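Long-range contacts in uncharacterized protein (Parabacteroides merdae, PDB 4MXN), which is of unknown function but is probably a glycosyl hydrolase of family 28 with a parallel beta-helix fold: residues F27-D32 with G61-G66; R43-I48 with E69-V74. All coordinates share one frame; numbering follows the deposited sequence.

Overall arrangement
The chain starts with the short strand 21-23 and then runs through the loop that holds F27-D32. It continues into helix 38-50, which carries R43-I48, and into strand 54-58. Contact 1 closes the first loop, where strand 61-69 returns to F27-D32. Contact 2 closes the second, where helix 38-50 meets the segment E69-V74, which turns into strand 74-78. The two loops cross, because their segments alternate along the chain. Their centres lie about 16 Å apart. They also touch directly: F27 packs on A44 and Y47, and I29 on A44. Together they tie the N-terminal loop and helix to the first strands of the parallel beta-helix.

Contact 1: residues F27-D32 with G61-G66; sequences FGIKSD and GRYLTG
K30 O and L64 N are bridged by water 1. The water lies 3.0 Å from K30 O, to which it can donate, and accepts from L64 N at 2.9 Å. It joins the N-terminal loop to strand 61-69 at the start of the parallel beta-helix. A parallel bridge pairs D32 with R62. It is held by a weak bond from R62 N to S31 O, 3.3 Å long and bent to 144° at the hydrogen. G61 CA lies 3.9 Å from S31 O. The G61 backbone angles call for glycine, and S31 CB leaves no room for a side chain there. With CG anti to the carbonyl carbon (chi1 -59°), the Y63 ring lies against I29, K30 and S31. S31 CB lies over one ring face in a CH-pi contact, 3.8 Å from the centroid. The I29 side chain crosses Y63 at about a right angle, and I29 CG2 touches Y63 CD2 at 3.7 Å. Y63 also meets F58 edge-to-face, and its OH makes a weak bond to V60 O. D32 turns to its own loop: OD2 bonds T35 OG1 and OD1 bonds V34 N. S31 CA makes a CA-H...O contact with R62 O at 3.3 Å.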
loop_
_atom_site.group_PDB
_atom_site.type_symbol
_atom_site.label_atom_id
_atom_site.label_comp_id
_atom_site.label_asym_id
_atom_site.label_seq_id
_atom_site.Cartn_x
_atom_site.Cartn_y
_atom_site.Cartn_z
ATOM N N PHE A 27 18.609 -9.488 -5.576
ATOM C CA PHE A 27 18.960 -8.681 -4.403
ATOM C C PHE A 27 18.843 -9.471 -3.084
ATOM O O PHE A 27 18.870 -8.870 -2.005
ATOM C CB PHE A 27 18.091 -7.421 -4.346
ATOM C CG PHE A 27 18.442 -6.416 -5.428
ATOM C CD1 PHE A 27 17.819 -6.459 -6.670
ATOM C CD2 PHE A 27 19.372 -5.404 -5.188
ATOM C CE1 PHE A 27 18.122 -5.517 -7.660
ATOM C CE2 PHE A 27 19.700 -4.478 -6.188
ATOM C CZ PHE A 27 19.063 -4.537 -7.414
ATOM N N GLY A 28 18.750 -10.793 -3.183
ATOM C CA GLY A 28 18.619 -11.682 -2.028
ATOM C C GLY A 28 17.242 -11.669 -1.400
ATOM O O GLY A 28 17.089 -11.998 -0.220
ATOM N N ILE A 29 16.222 -11.227 -2.172
ATOM C CA ILE A 29 14.835 -11.181 -1.685
ATOM C C ILE A 29 14.275 -12.592 -1.874
ATOM O O ILE A 29 14.353 -13.130 -2.978
ATOM C CB ILE A 29 14.009 -10.075 -2.389
ATOM C CG1 ILE A 29 14.607 -8.671 -2.099
ATOM C CG2 ILE A 29 12.509 -10.134 -1.989
ATOM C CD1 ILE A 29 14.287 -7.587 -3.163
ATOM N N LYS A 30 13.742 -13.197 -0.798
ATOM C CA LYS A 30 13.292 -14.598 -0.849
ATOM C C LYS A 30 11.804 -14.740 -0.765
ATOM O O LYS A 30 11.157 -14.107 0.081
ATOM C CB LYS A 30 13.966 -15.424 0.265
ATOM C CG LYS A 30 15.493 -15.411 0.097
ATOM C CD LYS A 30 16.248 -16.227 1.106
ATOM C CE LYS A 30 17.749 -16.030 0.977
ATOM N NZ LYS A 30 18.290 -16.446 -0.353
ATOM N N SER A 31 11.284 -15.612 -1.651
ATOM C CA SER A 31 9.873 -15.929 -1.844
ATOM C C SER A 31 9.397 -17.150 -1.048
ATOM O O SER A 31 8.434 -17.789 -1.477
ATOM C CB SER A 31 9.630 -16.195 -3.320
ATOM O OG SER A 31 10.355 -17.351 -3.711
ATOM N N ASP A 32 10.018 -17.431 0.123
ATOM C CA ASP A 32 9.699 -18.595 0.946
ATOM C C ASP A 32 8.564 -18.322 1.975
ATOM O O ASP A 32 8.177 -19.228 2.726
ATOM C CB ASP A 32 10.993 -19.051 1.658
ATOM C CG ASP A 32 11.710 -17.974 2.483
ATOM O OD1 ASP A 32 11.052 -16.974 2.873
ATOM O OD2 ASP A 32 12.904 -18.142 2.760
ATOM N N GLY A 61 5.379 -16.583 -5.567
ATOM C CA GLY A 61 5.689 -16.938 -4.186
ATOM C C GLY A 61 5.226 -15.898 -3.182
ATOM O O GLY A 61 4.580 -14.907 -3.550
ATOM N N ARG A 62 5.564 -16.117 -1.897
ATOM C CA ARG A 62 5.168 -15.242 -0.789
ATOM C C ARG A 62 6.365 -14.461 -0.271
ATOM O O ARG A 62 7.375 -15.066 0.064
ATOM C CB ARG A 62 4.544 -16.064 0.361
ATOM C CG ARG A 62 3.250 -16.797 -0.010
ATOM C CD ARG A 62 2.641 -17.571 1.165
ATOM N NE ARG A 62 2.270 -16.719 2.305
ATOM C CZ ARG A 62 1.149 -16.005 2.383
ATOM N NH1 ARG A 62 0.274 -16.012 1.380
ATOM N NH2 ARG A 62 0.898 -15.266 3.457
ATOM N N TYR A 63 6.259 -13.134 -0.197
ATOM C CA TYR A 63 7.371 -12.301 0.230
ATOM C C TYR A 63 7.010 -11.569 1.509
ATOM O O TYR A 63 6.206 -10.632 1.493
ATOM C CB TYR A 63 7.765 -11.309 -0.874
ATOM C CG TYR A 63 8.179 -11.965 -2.180
ATOM C CD1 TYR A 63 7.238 -12.249 -3.171
ATOM C CD2 TYR A 63 9.519 -12.221 -2.459
ATOM C CE1 TYR A 63 7.617 -12.817 -4.388
ATOM C CE2 TYR A 63 9.912 -12.752 -3.688
ATOM C CZ TYR A 63 8.956 -13.060 -4.644
ATOM O OH TYR A 63 9.327 -13.598 -5.849
ATOM N N LEU A 64 7.587 -12.007 2.626
ATOM C CA LEU A 64 7.352 -11.399 3.927
ATOM C C LEU A 64 8.071 -10.062 3.988
ATOM O O LEU A 64 9.220 -9.978 3.564
ATOM C CB LEU A 64 7.854 -12.331 5.043
ATOM C CG LEU A 64 7.426 -11.995 6.478
ATOM C CD1 LEU A 64 5.933 -12.253 6.707
ATOM C CD2 LEU A 64 8.237 -12.844 7.480
ATOM N N THR A 65 7.400 -9.023 4.515
ATOM C CA THR A 65 8.033 -7.700 4.586
ATOM C C THR A 65 7.413 -6.807 5.653
ATOM O O THR A 65 6.244 -6.961 6.027
ATOM C CB THR A 65 7.948 -6.970 3.199
ATOM O OG1 THR A 65 8.767 -5.798 3.233
ATOM C CG2 THR A 65 6.523 -6.566 2.816
ATOM N N GLY A 66 8.212 -5.825 6.057
ATOM C CA GLY A 66 7.786 -4.692 6.855
ATOM C C GLY A 66 7.570 -3.535 5.888
ATOM O O GLY A 66 7.431 -3.749 4.674
HETATM O O HOH W 1 9.580 -14.060 2.643
#

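Contact 2: residues R43-I48 with E69-V74; sequences RAVDYI and ELKSNV
V45 CG1 is the apolar centre of this contact, where helix 38-50 packs on E69-V74, the segment that leads into strand 74-78 of the parallel beta-helix. This methyl is anti to the backbone N (chi1 166°), which points it at the backbone of E69 to K71. It lies 3.5 Å from E69 O and 3.5 Å from K71 N. Around it stand K71 CG at 3.8 Å, V74 CG1 at 4.2 Å and L70 CD1 a little farther off. One helical turn on, the side chains of I48 and V74 cross at about a right angle and meet through their CG2 methyls. V74 CG2 also rests on V45 O at 3.6 Å. L56 of strand 54-58 touches both V45 and I48. The loop makes a type II beta turn from K71 to V74, with N73 at positive phi and V74 N bonded to K71 O. S72 O also bonds S49 OG of the helix.

At the polar edge the K71 chain bends at chi2 (-72°) and chi4, passing V45 with its CG and bringing NZ to D46. The salt bridge from K71 NZ to D46 OD1 is 2.9 Å long. NZ comes from above the carboxylate plane, 55° out of it. OD1 also accepts from Q42 NE2. K71 N, buried here, has no partner in the model, which probably costs something, while D46 and K71 pair their charges.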
loop_
_atom_site.group_PDB
_atom_site.type_symbol
_atom_site.label_atom_id
_atom_site.label_comp_id
_atom_site.label_asym_id
_atom_site.label_seq_id
_atom_site.Cartn_x
_atom_site.Cartn_y
_atom_site.Cartn_z
ATOM N N ARG A 43 16.845 -1.818 -0.243
ATOM C CA ARG A 43 18.108 -1.613 -0.948
ATOM C C ARG A 43 17.902 -1.749 -2.470
ATOM O O ARG A 43 18.477 -0.966 -3.245
ATOM C CB ARG A 43 19.194 -2.566 -0.429
ATOM C CG ARG A 43 20.567 -2.341 -1.098
ATOM C CD ARG A 43 21.253 -1.017 -0.743
ATOM N NE ARG A 43 21.677 -0.959 0.658
ATOM C CZ ARG A 43 22.932 -0.801 1.074
ATOM N NH1 ARG A 43 23.923 -0.686 0.196
ATOM N NH2 ARG A 43 23.205 -0.756 2.371
ATOM N N ALA A 44 17.053 -2.704 -2.898
ATOM C CA ALA A 44 16.763 -2.857 -4.327
ATOM C C ALA A 44 16.081 -1.582 -4.865
ATOM O O ALA A 44 16.502 -1.051 -5.891
ATOM C CB ALA A 44 15.884 -4.077 -4.560
ATOM N N VAL A 45 15.079 -1.050 -4.107
ATOM C CA VAL A 45 14.338 0.165 -4.488
ATOM C C VAL A 45 15.323 1.333 -4.597
ATOM O O VAL A 45 15.292 2.036 -5.600
ATOM C CB VAL A 45 13.157 0.465 -3.519
ATOM C CG1 VAL A 45 12.621 1.890 -3.712
ATOM C CG2 VAL A 45 12.038 -0.552 -3.712
ATOM N N ASP A 46 16.208 1.512 -3.571
ATOM C CA ASP A 46 17.208 2.584 -3.500
ATOM C C ASP A 46 18.209 2.483 -4.661
ATOM O O ASP A 46 18.521 3.500 -5.293
ATOM C CB ASP A 46 17.950 2.559 -2.150
ATOM C CG ASP A 46 17.096 2.871 -0.930
ATOM O OD1 ASP A 46 15.937 3.304 -1.107
ATOM O OD2 ASP A 46 17.577 2.648 0.203
ATOM N N TYR A 47 18.714 1.266 -4.931
ATOM C CA TYR A 47 19.657 1.022 -6.024
ATOM C C TYR A 47 19.020 1.386 -7.373
ATOM O O TYR A 47 19.634 2.113 -8.158
ATOM C CB TYR A 47 20.107 -0.453 -6.026
ATOM C CG TYR A 47 21.028 -0.817 -7.174
ATOM C CD1 TYR A 47 22.403 -0.615 -7.084
ATOM C CD2 TYR A 47 20.527 -1.389 -8.340
ATOM C CE1 TYR A 47 23.253 -0.948 -8.137
ATOM C CE2 TYR A 47 21.366 -1.728 -9.398
ATOM C CZ TYR A 47 22.728 -1.496 -9.298
ATOM O OH TYR A 47 23.552 -1.829 -10.346
ATOM N N ILE A 48 17.783 0.889 -7.633
ATOM C CA ILE A 48 17.052 1.124 -8.892
ATOM C C ILE A 48 16.832 2.642 -9.092
ATOM O O ILE A 48 17.123 3.151 -10.182
ATOM C CB ILE A 48 15.729 0.295 -8.975
ATOM C CG1 ILE A 48 16.036 -1.222 -8.929
ATOM C CG2 ILE A 48 14.930 0.644 -10.255
ATOM C CD1 ILE A 48 14.833 -2.129 -8.594
ATOM N N GLU A 69 9.834 1.857 1.625
ATOM C CA GLU A 69 9.749 3.224 1.162
ATOM C C GLU A 69 10.038 3.267 -0.343
ATOM O O GLU A 69 11.173 3.036 -0.776
ATOM C CB GLU A 69 10.695 4.132 1.939
ATOM C CG GLU A 69 10.578 5.580 1.494
ATOM C CD GLU A 69 11.407 6.620 2.216
ATOM O OE1 GLU A 69 12.376 6.257 2.918
ATOM O OE2 GLU A 69 11.119 7.820 2.022
ATOM N N LEU A 70 9.000 3.541 -1.137
ATOM C CA LEU A 70 9.123 3.654 -2.590
ATOM C C LEU A 70 9.881 4.956 -2.913
ATOM O O LEU A 70 9.720 5.953 -2.205
ATOM C CB LEU A 70 7.703 3.626 -3.219
ATOM C CG LEU A 70 7.524 3.371 -4.708
ATOM C CD1 LEU A 70 8.489 2.291 -5.256
ATOM C CD2 LEU A 70 6.068 2.990 -4.994
ATOM N N LYS A 71 10.777 4.916 -3.901
ATOM C CA LYS A 71 11.581 6.096 -4.257
ATOM C C LYS A 71 11.265 6.547 -5.667
ATOM O O LYS A 71 10.762 5.754 -6.449
ATOM C CB LYS A 71 13.089 5.820 -4.108
ATOM C CG LYS A 71 13.532 5.462 -2.672
ATOM C CD LYS A 71 13.497 6.663 -1.713
ATOM C CE LYS A 71 13.931 6.304 -0.314
ATOM N NZ LYS A 71 15.383 5.994 -0.228
ATOM N N SER A 72 11.588 7.811 -6.000
ATOM C CA SER A 72 11.327 8.398 -7.312
ATOM C C SER A 72 11.837 7.536 -8.457
ATOM O O SER A 72 12.946 7.000 -8.393
ATOM C CB SER A 72 11.936 9.793 -7.416
ATOM O OG SER A 72 11.285 10.682 -6.521
ATOM N N ASN A 73 10.988 7.386 -9.489
ATOM C CA ASN A 73 11.233 6.682 -10.753
ATOM C C ASN A 73 11.255 5.160 -10.591
ATOM O O ASN A 73 11.664 4.458 -11.517
ATOM C CB ASN A 73 12.510 7.188 -11.444
ATOM C CG ASN A 73 12.482 8.672 -11.639
ATOM O OD1 ASN A 73 11.514 9.224 -12.160
ATOM N ND2 ASN A 73 13.496 9.354 -11.156
ATOM N N VAL A 74 10.720 4.653 -9.470
ATOM C CA VAL A 74 10.647 3.219 -9.209
ATOM C C VAL A 74 9.195 2.777 -9.200
ATOM O O VAL A 74 8.350 3.449 -8.623
ATOM C CB VAL A 74 11.358 2.808 -7.885
ATOM C CG1 VAL A 74 11.280 1.294 -7.641
ATOM C CG2 VAL A 74 12.813 3.279 -7.867
#